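PDB 1QYI: hypothetical protein from Staphylococcus aureus subsp. aureus, which is of unknown function but carries a haloacid dehalogenase (HAD)-like hydrolase domain and is therefore probably a hydrolase of that superfamily. Local coordinates for residues Asp32-Ser40 against Leu115-Phe126; His98-Tyr106 against Leu159-Phe167. All blocks are in the same frame, centred on the assembly; numbering follows the deposited sequence.

Both contacts lie in the helical region inserted between strands 3-6 and 233-237 of the parallel sheet, consistent with a cap on a HAD-type core. Their centres, about 30 and 31 Å from the centre of the chain and on the same side of it, are about 17 Å apart. Contact 1 pairs two loops; contact 2 lays a loop along helix 98-106. Their segments alternate along the chain and meet mainly at F104, whose ring is touched by L115 (CD2 to F104 CE1, 3.4 Å) and I118 (CD1 to F104 CD1, 3.5 Å) of contact 1, while L166 reaches it in contact 2. Neither contact holds a bound ligand.

Contact 1 (Asp32-Ser40 against Leu115-Phe126); sequences DKCYLGLHS and LQNISTNLADCF
L115 opens the type I turn L115-I118 and lies against L36: its CD2 methyl meets L36 CD2 at 3.8 Å, the two leucines crossing at a slant. The Y35 carbonyl sits over the start of this turn and takes a CA-H...O contact from Q116, with Q116 CA 3.1 Å from Y35 O. I118 adds its CD1 methyl, again 3.8 Å from L36 CD2, so one methyl of L36 meets both L115 and I118; I92 of helix 77-93 also touches L36. Beside this apolar cluster a water accepts from S119 N (2.8 Å) and donates to L36 O and, at a short and less certain distance, to L115 O. S119 then faces the G37 backbone, where G37 O is held on a lone pair by K33 NZ at 2.9 Å. Further along, C125 SG approaches the H39 ring obliquely, 3.7 Å from H39 CE1. F126 closes the contact twice. Its ring, swung anti to the backbone N (chi1 173°), takes L38 CD2 at its edge, 3.6 Å from F126 CD2. Its carbonyl accepts H39 NE2-H at 3.0 Å, moderately bent at 147° but within the imidazole plane. The interface thus combines a small leucine-isoleucine core with the H39-F126 hydrogen bond and a water between backbone groups, tying the loop after helix 16-31 to the one after helix 111-115.

Contact 2 (His98-Tyr106 against Leu159-Phe167); sequences HDEIEAFMY and LHVSDATLF
Helix 98-106 and the irregular run L159-F167 come closest at two places along the backbone: I101 CA lies 7.5 Å from L159 CA, and M105 CA lies 7.0 Å from L166 CA. Four steps along the helix are matched by seven along the loop, and the extra length carries V161, S162 and D163 past the Y106 side. The selenomethionine M105 fills the middle. Its chain bends at chi2 (-81°) and again at chi3 (-73°), which brings SE to 4.1 Å from both L159 CD2 and L166 CD2 and tucks the CE methyl among V161, A164 and F167. SE also makes an oblique Met-aromatic contact with the F167 ring; the F167 side chain also touches S86, L89 and I90 of helix 77-93. Nearby, I101 CG2 packs on L159 CG at 4.2 Å. Toward L166, the side chains of F104 and L166 cross at about a right angle, F104 CE2 lying 3.7 Å from L166 CD2. Y106 turns its ring edge to the loop, with D163 CB 3.5 Å from Y106 CE1 and the carboxylate plane tilted 30° from the ring. D163 is itself held in an Asx turn: its OD2 takes both T165 OG1 (2.6 Å) and T165 N from one face of the carboxylate. At the far end the H98 ring presents its edge to the L159 carbonyl. No hydrogen bond spans the two segments, so helix and loop adhere mainly through apolar packing around the M105 side chain, where selenium stands in for the natural sulfur, while the loop's own bonds set the shape of the D163 bend.

Contact 1 (Asp32-Ser40 against Leu115-Phe126)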
loop_
_atom_site.group_PDB
_atom_site.type_symbol
_atom_site.label_atom_id
_atom_site.label_comp_id
_atom_site.label_asym_id
_atom_site.label_seq_id
_atom_site.Cartn_x
_atom_site.Cartn_y
_atom_site.Cartn_z
ATOM N N ASP A 32 10.929 -11.971 17.093
ATOM C CA ASP A 32 9.978 -12.715 17.910
ATOM C C ASP A 32 10.275 -14.204 18.017
ATOM O O ASP A 32 10.623 -14.868 17.043
ATOM C CB ASP A 32 8.545 -12.517 17.431
ATOM C CG ASP A 32 7.533 -12.907 18.489
ATOM O OD1 ASP A 32 7.357 -14.118 18.715
ATOM O OD2 ASP A 32 6.938 -12.003 19.119
ATOM N N LYS A 33 10.128 -14.718 19.234
ATOM C CA LYS A 33 10.390 -16.117 19.506
ATOM C C LYS A 33 9.282 -16.988 18.906
ATOM O O LYS A 33 9.282 -18.212 19.069
ATOM C CB LYS A 33 10.526 -16.343 21.023
ATOM C CG LYS A 33 11.518 -17.452 21.425
ATOM C CD LYS A 33 12.811 -16.905 22.051
ATOM C CE LYS A 33 13.823 -16.393 21.023
ATOM N NZ LYS A 33 14.840 -17.400 20.565
ATOM N N CYS A 34 8.352 -16.353 18.192
ATOM C CA CYS A 34 7.244 -17.051 17.527
ATOM C C CYS A 34 7.702 -17.505 16.149
ATOM O O CYS A 34 7.064 -18.346 15.513
ATOM C CB CYS A 34 6.052 -16.115 17.330
ATOM S SG CYS A 34 4.636 -16.438 18.356
ATOM N N TYR A 35 8.815 -16.922 15.705
ATOM C CA TYR A 35 9.407 -17.198 14.397
ATOM C C TYR A 35 10.908 -17.466 14.538
ATOM O O TYR A 35 11.301 -18.531 15.012
ATOM C CB TYR A 35 9.161 -15.999 13.483
ATOM C CG TYR A 35 7.697 -15.618 13.402
ATOM C CD1 TYR A 35 6.757 -16.507 12.871
ATOM C CD2 TYR A 35 7.242 -14.389 13.895
ATOM C CE1 TYR A 35 5.400 -16.186 12.835
ATOM C CE2 TYR A 35 5.885 -14.054 13.864
ATOM C CZ TYR A 35 4.971 -14.965 13.333
ATOM O OH TYR A 35 3.626 -14.693 13.310
ATOM N N LEU A 36 11.756 -16.527 14.129
ATOM C CA LEU A 36 13.187 -16.758 14.282
ATOM C C LEU A 36 13.663 -16.495 15.715
ATOM O O LEU A 36 14.361 -17.319 16.306
ATOM C CB LEU A 36 14.008 -15.918 13.299
ATOM C CG LEU A 36 14.200 -16.473 11.885
ATOM C CD1 LEU A 36 15.277 -15.647 11.187
ATOM C CD2 LEU A 36 14.613 -17.942 11.934
ATOM N N GLY A 37 13.273 -15.360 16.285
ATOM C CA GLY A 37 13.696 -15.055 17.637
ATOM C C GLY A 37 15.200 -14.923 17.707
ATOM O O GLY A 37 15.843 -15.532 18.557
ATOM N N LEU A 38 15.760 -14.116 16.811
ATOM C CA LEU A 38 17.197 -13.885 16.737
ATOM C C LEU A 38 17.749 -13.268 18.017
ATOM O O LEU A 38 18.655 -13.821 18.639
ATOM C CB LEU A 38 17.501 -12.973 15.544
ATOM C CG LEU A 38 18.548 -13.358 14.492
ATOM C CD1 LEU A 38 18.231 -14.724 13.879
ATOM C CD2 LEU A 38 18.566 -12.286 13.408
ATOM N N HIS A 39 17.208 -12.118 18.405
ATOM C CA HIS A 39 17.655 -11.428 19.613
ATOM C C HIS A 39 16.470 -10.855 20.402
ATOM O O HIS A 39 15.315 -11.078 20.027
ATOM C CB HIS A 39 18.640 -10.315 19.236
ATOM C CG HIS A 39 19.830 -10.807 18.468
ATOM N ND1 HIS A 39 20.594 -11.879 18.870
ATOM C CD2 HIS A 39 20.384 -10.364 17.309
ATOM C CE1 HIS A 39 21.563 -12.083 18.001
ATOM N NE2 HIS A 39 21.461 -11.177 17.044
ATOM N N SER A 40 16.749 -10.140 21.493
ATOM C CA SER A 40 15.686 -9.552 22.311
ATOM C C SER A 40 15.050 -8.416 21.534
ATOM O O SER A 40 15.580 -7.964 20.516
ATOM C CB SER A 40 16.229 -9.032 23.654
ATOM O OG SER A 40 16.956 -7.818 23.522
ATOM N N LEU A 115 10.964 -22.067 11.210
ATOM C CA LEU A 115 11.785 -20.896 11.485
ATOM C C LEU A 115 12.231 -20.957 12.945
ATOM O O LEU A 115 13.336 -20.533 13.292
ATOM C CB LEU A 115 10.996 -19.603 11.225
ATOM C CG LEU A 115 10.794 -19.155 9.763
ATOM C CD1 LEU A 115 9.810 -17.994 9.700
ATOM C CD2 LEU A 115 12.132 -18.744 9.154
ATOM N N GLN A 116 11.375 -21.515 13.795
ATOM C CA GLN A 116 11.665 -21.630 15.223
ATOM C C GLN A 116 12.791 -22.602 15.591
ATOM O O GLN A 116 13.146 -22.736 16.766
ATOM C CB GLN A 116 10.395 -22.044 15.952
ATOM C CG GLN A 116 9.213 -21.164 15.616
ATOM C CD GLN A 116 7.909 -21.720 16.141
ATOM O OE1 GLN A 116 6.860 -21.087 16.031
ATOM N NE2 GLN A 116 7.965 -22.916 16.706
ATOM N N ASN A 117 13.363 -23.260 14.590
ATOM C CA ASN A 117 14.420 -24.225 14.832
ATOM C C ASN A 117 15.737 -23.869 14.156
ATOM O O ASN A 117 16.504 -24.753 13.769
ATOM C CB ASN A 117 13.972 -25.609 14.352
ATOM C CG ASN A 117 12.686 -26.061 15.009
ATOM O OD1 ASN A 117 12.502 -25.893 16.220
ATOM N ND2 ASN A 117 11.794 -26.651 14.227
ATOM N N ILE A 118 16.019 -22.581 14.025
ATOM C CA ILE A 118 17.243 -22.160 13.365
ATOM C C ILE A 118 18.222 -21.494 14.325
ATOM O O ILE A 118 19.422 -21.759 14.276
ATOM C CB ILE A 118 16.917 -21.186 12.207
ATOM C CG1 ILE A 118 16.158 -21.922 11.105
ATOM C CG2 ILE A 118 18.184 -20.591 11.658
ATOM C CD1 ILE A 118 15.626 -21.012 10.031
ATOM N N SER A 119 17.695 -20.638 15.196
ATOM C CA SER A 119 18.496 -19.903 16.166
ATOM C C SER A 119 19.268 -20.818 17.127
ATOM O O SER A 119 20.361 -20.472 17.583
ATOM C CB SER A 119 17.580 -18.964 16.958
ATOM O OG SER A 119 18.320 -17.951 17.629
ATOM N N THR A 120 18.704 -21.982 17.432
ATOM C CA THR A 120 19.348 -22.920 18.341
ATOM C C THR A 120 20.591 -23.582 17.741
ATOM O O THR A 120 21.432 -24.108 18.471
ATOM C CB THR A 120 18.364 -24.033 18.778
ATOM O OG1 THR A 120 18.043 -24.876 17.658
ATOM C CG2 THR A 120 17.073 -23.414 19.326
ATOM N N ASN A 121 20.705 -23.539 16.414
ATOM C CA ASN A 121 21.829 -24.153 15.707
ATOM C C ASN A 121 22.902 -23.160 15.273
ATOM O O ASN A 121 23.792 -23.499 14.484
ATOM C CB ASN A 121 21.316 -24.907 14.482
ATOM C CG ASN A 121 20.465 -26.100 14.852
ATOM O OD1 ASN A 121 19.466 -26.391 14.196
ATOM N ND2 ASN A 121 20.864 -26.805 15.903
ATOM N N LEU A 122 22.807 -21.937 15.786
ATOM C CA LEU A 122 23.765 -20.880 15.481
ATOM C C LEU A 122 24.983 -21.008 16.377
ATOM O O LEU A 122 24.893 -20.805 17.588
ATOM C CB LEU A 122 23.131 -19.509 15.696
ATOM C CG LEU A 122 22.159 -19.055 14.619
ATOM C CD1 LEU A 122 21.495 -17.765 15.041
ATOM C CD2 LEU A 122 22.916 -18.883 13.318
ATOM N N ALA A 123 26.121 -21.332 15.775
ATOM C CA ALA A 123 27.368 -21.500 16.516
ATOM C C ALA A 123 27.753 -20.230 17.261
ATOM O O ALA A 123 27.924 -20.230 18.482
ATOM C CB ALA A 123 28.487 -21.894 15.555
ATOM N N ASP A 124 27.893 -19.146 16.507
ATOM C CA ASP A 124 28.271 -17.871 17.091
ATOM C C ASP A 124 27.070 -16.952 17.100
ATOM O O ASP A 124 26.017 -17.285 16.564
ATOM C CB ASP A 124 29.391 -17.216 16.275
ATOM C CG ASP A 124 30.394 -18.222 15.745
ATOM O OD1 ASP A 124 30.892 -19.053 16.538
ATOM O OD2 ASP A 124 30.685 -18.175 14.535
ATOM N N CYS A 125 27.219 -15.797 17.727
ATOM C CA CYS A 125 26.134 -14.842 17.752
ATOM C C CYS A 125 26.006 -14.324 16.322
ATOM O O CYS A 125 27.000 -13.931 15.713
ATOM C CB CYS A 125 26.472 -13.692 18.698
ATOM S SG CYS A 125 25.198 -12.428 18.798
ATOM N N PHE A 126 24.797 -14.338 15.769
ATOM C CA PHE A 126 24.594 -13.845 14.404
ATOM C C PHE A 126 24.434 -12.314 14.410
ATOM O O PHE A 126 23.764 -11.766 15.283
ATOM C CB PHE A 126 23.343 -14.498 13.790
ATOM C CG PHE A 126 22.969 -13.934 12.447
ATOM C CD1 PHE A 126 23.755 -14.195 11.326
ATOM C CD2 PHE A 126 21.895 -13.059 12.325
ATOM C CE1 PHE A 126 23.486 -13.584 10.102
ATOM C CE2 PHE A 126 21.615 -12.439 11.107
ATOM C CZ PHE A 126 22.414 -12.702 9.995
HETATM O O HOH W 1 15.034 -19.879 15.039
#

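Contact 2 (His98-Tyr106 against Leu159-Phe167)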
loop_
_atom_site.group_PDB
_atom_site.type_symbol
_atom_site.label_atom_id
_atom_site.label_comp_id
_atom_site.label_asym_id
_atom_site.label_seq_id
_atom_site.Cartn_x
_atom_site.Cartn_y
_atom_site.Cartn_z
ATOM N N HIS A 98 25.040 -27.612 5.878
ATOM C CA HIS A 98 24.174 -27.891 4.753
ATOM C C HIS A 98 23.014 -28.775 5.194
ATOM O O HIS A 98 21.893 -28.647 4.694
ATOM C CB HIS A 98 24.935 -28.569 3.621
ATOM C CG HIS A 98 24.149 -28.639 2.348
ATOM N ND1 HIS A 98 23.704 -27.512 1.689
ATOM C CD2 HIS A 98 23.691 -29.697 1.638
ATOM C CE1 HIS A 98 23.003 -27.872 0.626
ATOM N NE2 HIS A 98 22.980 -29.192 0.572
ATOM N N ASP A 99 23.278 -29.663 6.147
ATOM C CA ASP A 99 22.237 -30.557 6.647
ATOM C C ASP A 99 21.099 -29.790 7.315
ATOM O O ASP A 99 19.918 -30.048 7.055
ATOM C CB ASP A 99 22.836 -31.571 7.623
ATOM C CG ASP A 99 23.413 -32.771 6.915
ATOM O OD1 ASP A 99 23.959 -32.598 5.795
ATOM O OD2 ASP A 99 23.332 -33.882 7.482
ATOM N N GLU A 100 21.461 -28.844 8.172
ATOM C CA GLU A 100 20.471 -28.044 8.872
ATOM C C GLU A 100 19.653 -27.237 7.863
ATOM O O GLU A 100 18.452 -27.032 8.041
ATOM C CB GLU A 100 21.183 -27.134 9.874
ATOM C CG GLU A 100 22.091 -27.918 10.806
ATOM C CD GLU A 100 22.852 -27.053 11.790
ATOM O OE1 GLU A 100 23.535 -26.097 11.363
ATOM O OE2 GLU A 100 22.779 -27.347 13.000
ATOM N N ILE A 101 20.311 -26.806 6.791
ATOM C CA ILE A 101 19.654 -26.033 5.748
ATOM C C ILE A 101 18.561 -26.846 5.065
ATOM O O ILE A 101 17.392 -26.448 5.038
ATOM C CB ILE A 101 20.662 -25.575 4.681
ATOM C CG1 ILE A 101 21.669 -24.612 5.311
ATOM C CG2 ILE A 101 19.934 -24.911 3.524
ATOM C CD1 ILE A 101 22.703 -24.072 4.344
ATOM N N GLU A 102 18.948 -27.985 4.506
ATOM C CA GLU A 102 18.002 -28.849 3.819
ATOM C C GLU A 102 16.812 -29.182 4.717
ATOM O O GLU A 102 15.711 -29.462 4.233
ATOM C CB GLU A 102 18.697 -30.130 3.384
ATOM C CG GLU A 102 19.976 -29.884 2.625
ATOM C CD GLU A 102 20.159 -30.848 1.477
ATOM O OE1 GLU A 102 19.459 -30.684 0.454
ATOM O OE2 GLU A 102 20.992 -31.775 1.609
ATOM N N ALA A 103 17.033 -29.140 6.028
ATOM C CA ALA A 103 15.968 -29.432 6.974
ATOM C C ALA A 103 14.900 -28.354 6.890
ATOM O O ALA A 103 13.737 -28.629 6.608
ATOM C CB ALA A 103 16.525 -29.506 8.386
ATOM N N PHE A 104 15.312 -27.120 7.141
ATOM C CA PHE A 104 14.406 -25.985 7.099
ATOM C C PHE A 104 13.826 -25.806 5.699
ATOM O O PHE A 104 12.672 -25.405 5.539
ATOM C CB PHE A 104 15.160 -24.722 7.521
ATOM C CG PHE A 104 14.407 -23.448 7.269
ATOM C CD1 PHE A 104 13.428 -23.008 8.161
ATOM C CD2 PHE A 104 14.657 -22.701 6.115
ATOM C CE1 PHE A 104 12.708 -21.847 7.912
ATOM C CE2 PHE A 104 13.946 -21.542 5.852
ATOM C CZ PHE A 104 12.966 -21.111 6.754
HETATM N N MSE A 105 14.622 -26.117 4.683
HETATM C CA MSE A 105 14.177 -25.957 3.298
HETATM C C MSE A 105 13.294 -27.076 2.753
HETATM O O MSE A 105 12.576 -26.867 1.777
HETATM C CB MSE A 105 15.390 -25.808 2.371
HETATM C CG MSE A 105 16.312 -24.637 2.693
HETATM SE SE MSE A 105 15.699 -22.922 2.011
HETATM C CE MSE A 105 16.078 -23.213 0.129
ATOM N N TYR A 106 13.328 -28.254 3.367
ATOM C CA TYR A 106 12.543 -29.368 2.842
ATOM C C TYR A 106 11.682 -30.156 3.837
ATOM O O TYR A 106 11.035 -31.136 3.461
ATOM C CB TYR A 106 13.491 -30.322 2.105
ATOM C CG TYR A 106 14.291 -29.649 1.009
ATOM C CD1 TYR A 106 13.675 -29.240 -0.171
ATOM C CD2 TYR A 106 15.651 -29.374 1.171
ATOM C CE1 TYR A 106 14.387 -28.572 -1.166
ATOM C CE2 TYR A 106 16.375 -28.702 0.177
ATOM C CZ TYR A 106 15.732 -28.304 -0.985
ATOM O OH TYR A 106 16.417 -27.620 -1.964
ATOM N N LEU A 159 23.028 -20.771 -0.596
ATOM C CA LEU A 159 22.736 -21.944 0.206
ATOM C C LEU A 159 23.200 -23.247 -0.439
ATOM O O LEU A 159 22.990 -24.329 0.111
ATOM C CB LEU A 159 21.238 -21.994 0.498
ATOM C CG LEU A 159 20.784 -21.181 1.716
ATOM C CD1 LEU A 159 21.518 -19.849 1.803
ATOM C CD2 LEU A 159 19.284 -20.972 1.620
ATOM N N HIS A 160 23.852 -23.132 -1.592
ATOM C CA HIS A 160 24.360 -24.288 -2.333
ATOM C C HIS A 160 23.305 -25.361 -2.544
ATOM O O HIS A 160 23.564 -26.549 -2.358
ATOM C CB HIS A 160 25.579 -24.894 -1.625
ATOM C CG HIS A 160 26.822 -24.064 -1.759
ATOM N ND1 HIS A 160 27.459 -23.876 -2.961
ATOM C CD2 HIS A 160 27.501 -23.333 -0.844
ATOM C CE1 HIS A 160 28.485 -23.054 -2.786
ATOM N NE2 HIS A 160 28.530 -22.712 -1.516
ATOM N N VAL A 161 22.113 -24.929 -2.939
ATOM C CA VAL A 161 21.013 -25.845 -3.192
ATOM C C VAL A 161 20.474 -25.570 -4.594
ATOM O O VAL A 161 20.994 -24.702 -5.296
ATOM C CB VAL A 161 19.895 -25.668 -2.145
ATOM C CG1 VAL A 161 19.048 -24.448 -2.477
ATOM C CG2 VAL A 161 19.060 -26.920 -2.075
ATOM N N SER A 162 19.437 -26.292 -5.004
ATOM C CA SER A 162 18.883 -26.104 -6.343
ATOM C C SER A 162 17.399 -25.755 -6.375
ATOM O O SER A 162 16.914 -25.163 -7.341
ATOM C CB SER A 162 19.130 -27.360 -7.186
ATOM O OG SER A 162 18.616 -28.512 -6.547
ATOM N N ASP A 163 16.683 -26.125 -5.318
ATOM C CA ASP A 163 15.251 -25.851 -5.227
ATOM C C ASP A 163 15.015 -24.338 -5.064
ATOM O O ASP A 163 14.913 -23.612 -6.057
ATOM C CB ASP A 163 14.643 -26.647 -4.058
ATOM C CG ASP A 163 13.148 -26.892 -4.224
ATOM O OD1 ASP A 163 12.641 -27.893 -3.662
ATOM O OD2 ASP A 163 12.480 -26.086 -4.909
ATOM N N ALA A 164 14.952 -23.856 -3.827
ATOM C CA ALA A 164 14.727 -22.432 -3.572
ATOM C C ALA A 164 13.306 -21.973 -3.926
ATOM O O ALA A 164 13.070 -20.776 -4.108
ATOM C CB ALA A 164 15.758 -21.590 -4.335
ATOM N N THR A 165 12.367 -22.917 -4.020
ATOM C CA THR A 165 10.977 -22.584 -4.349
ATOM C C THR A 165 10.236 -22.085 -3.122
ATOM O O THR A 165 9.090 -21.665 -3.213
ATOM C CB THR A 165 10.192 -23.801 -4.915
ATOM O OG1 THR A 165 10.311 -24.920 -4.023
ATOM C CG2 THR A 165 10.715 -24.181 -6.294
ATOM N N LEU A 166 10.906 -22.143 -1.978
ATOM C CA LEU A 166 10.335 -21.690 -0.721
ATOM C C LEU A 166 10.227 -20.169 -0.769
ATOM O O LEU A 166 9.372 -19.580 -0.113
ATOM C CB LEU A 166 11.249 -22.100 0.430
ATOM C CG LEU A 166 10.666 -22.007 1.837
ATOM C CD1 LEU A 166 9.702 -23.176 2.052
ATOM C CD2 LEU A 166 11.781 -22.055 2.867
ATOM N N PHE A 167 11.106 -19.550 -1.555
ATOM C CA PHE A 167 11.151 -18.101 -1.723
ATOM C C PHE A 167 10.296 -17.616 -2.894
ATOM O O PHE A 167 10.347 -16.444 -3.270
ATOM C CB PHE A 167 12.598 -17.642 -1.950
ATOM C CG PHE A 167 13.525 -17.946 -0.811
ATOM C CD1 PHE A 167 13.276 -17.432 0.460
ATOM C CD2 PHE A 167 14.635 -18.767 -1.002
ATOM C CE1 PHE A 167 14.113 -17.734 1.530
ATOM C CE2 PHE A 167 15.481 -19.080 0.060
ATOM C CZ PHE A 167 15.217 -18.564 1.329
#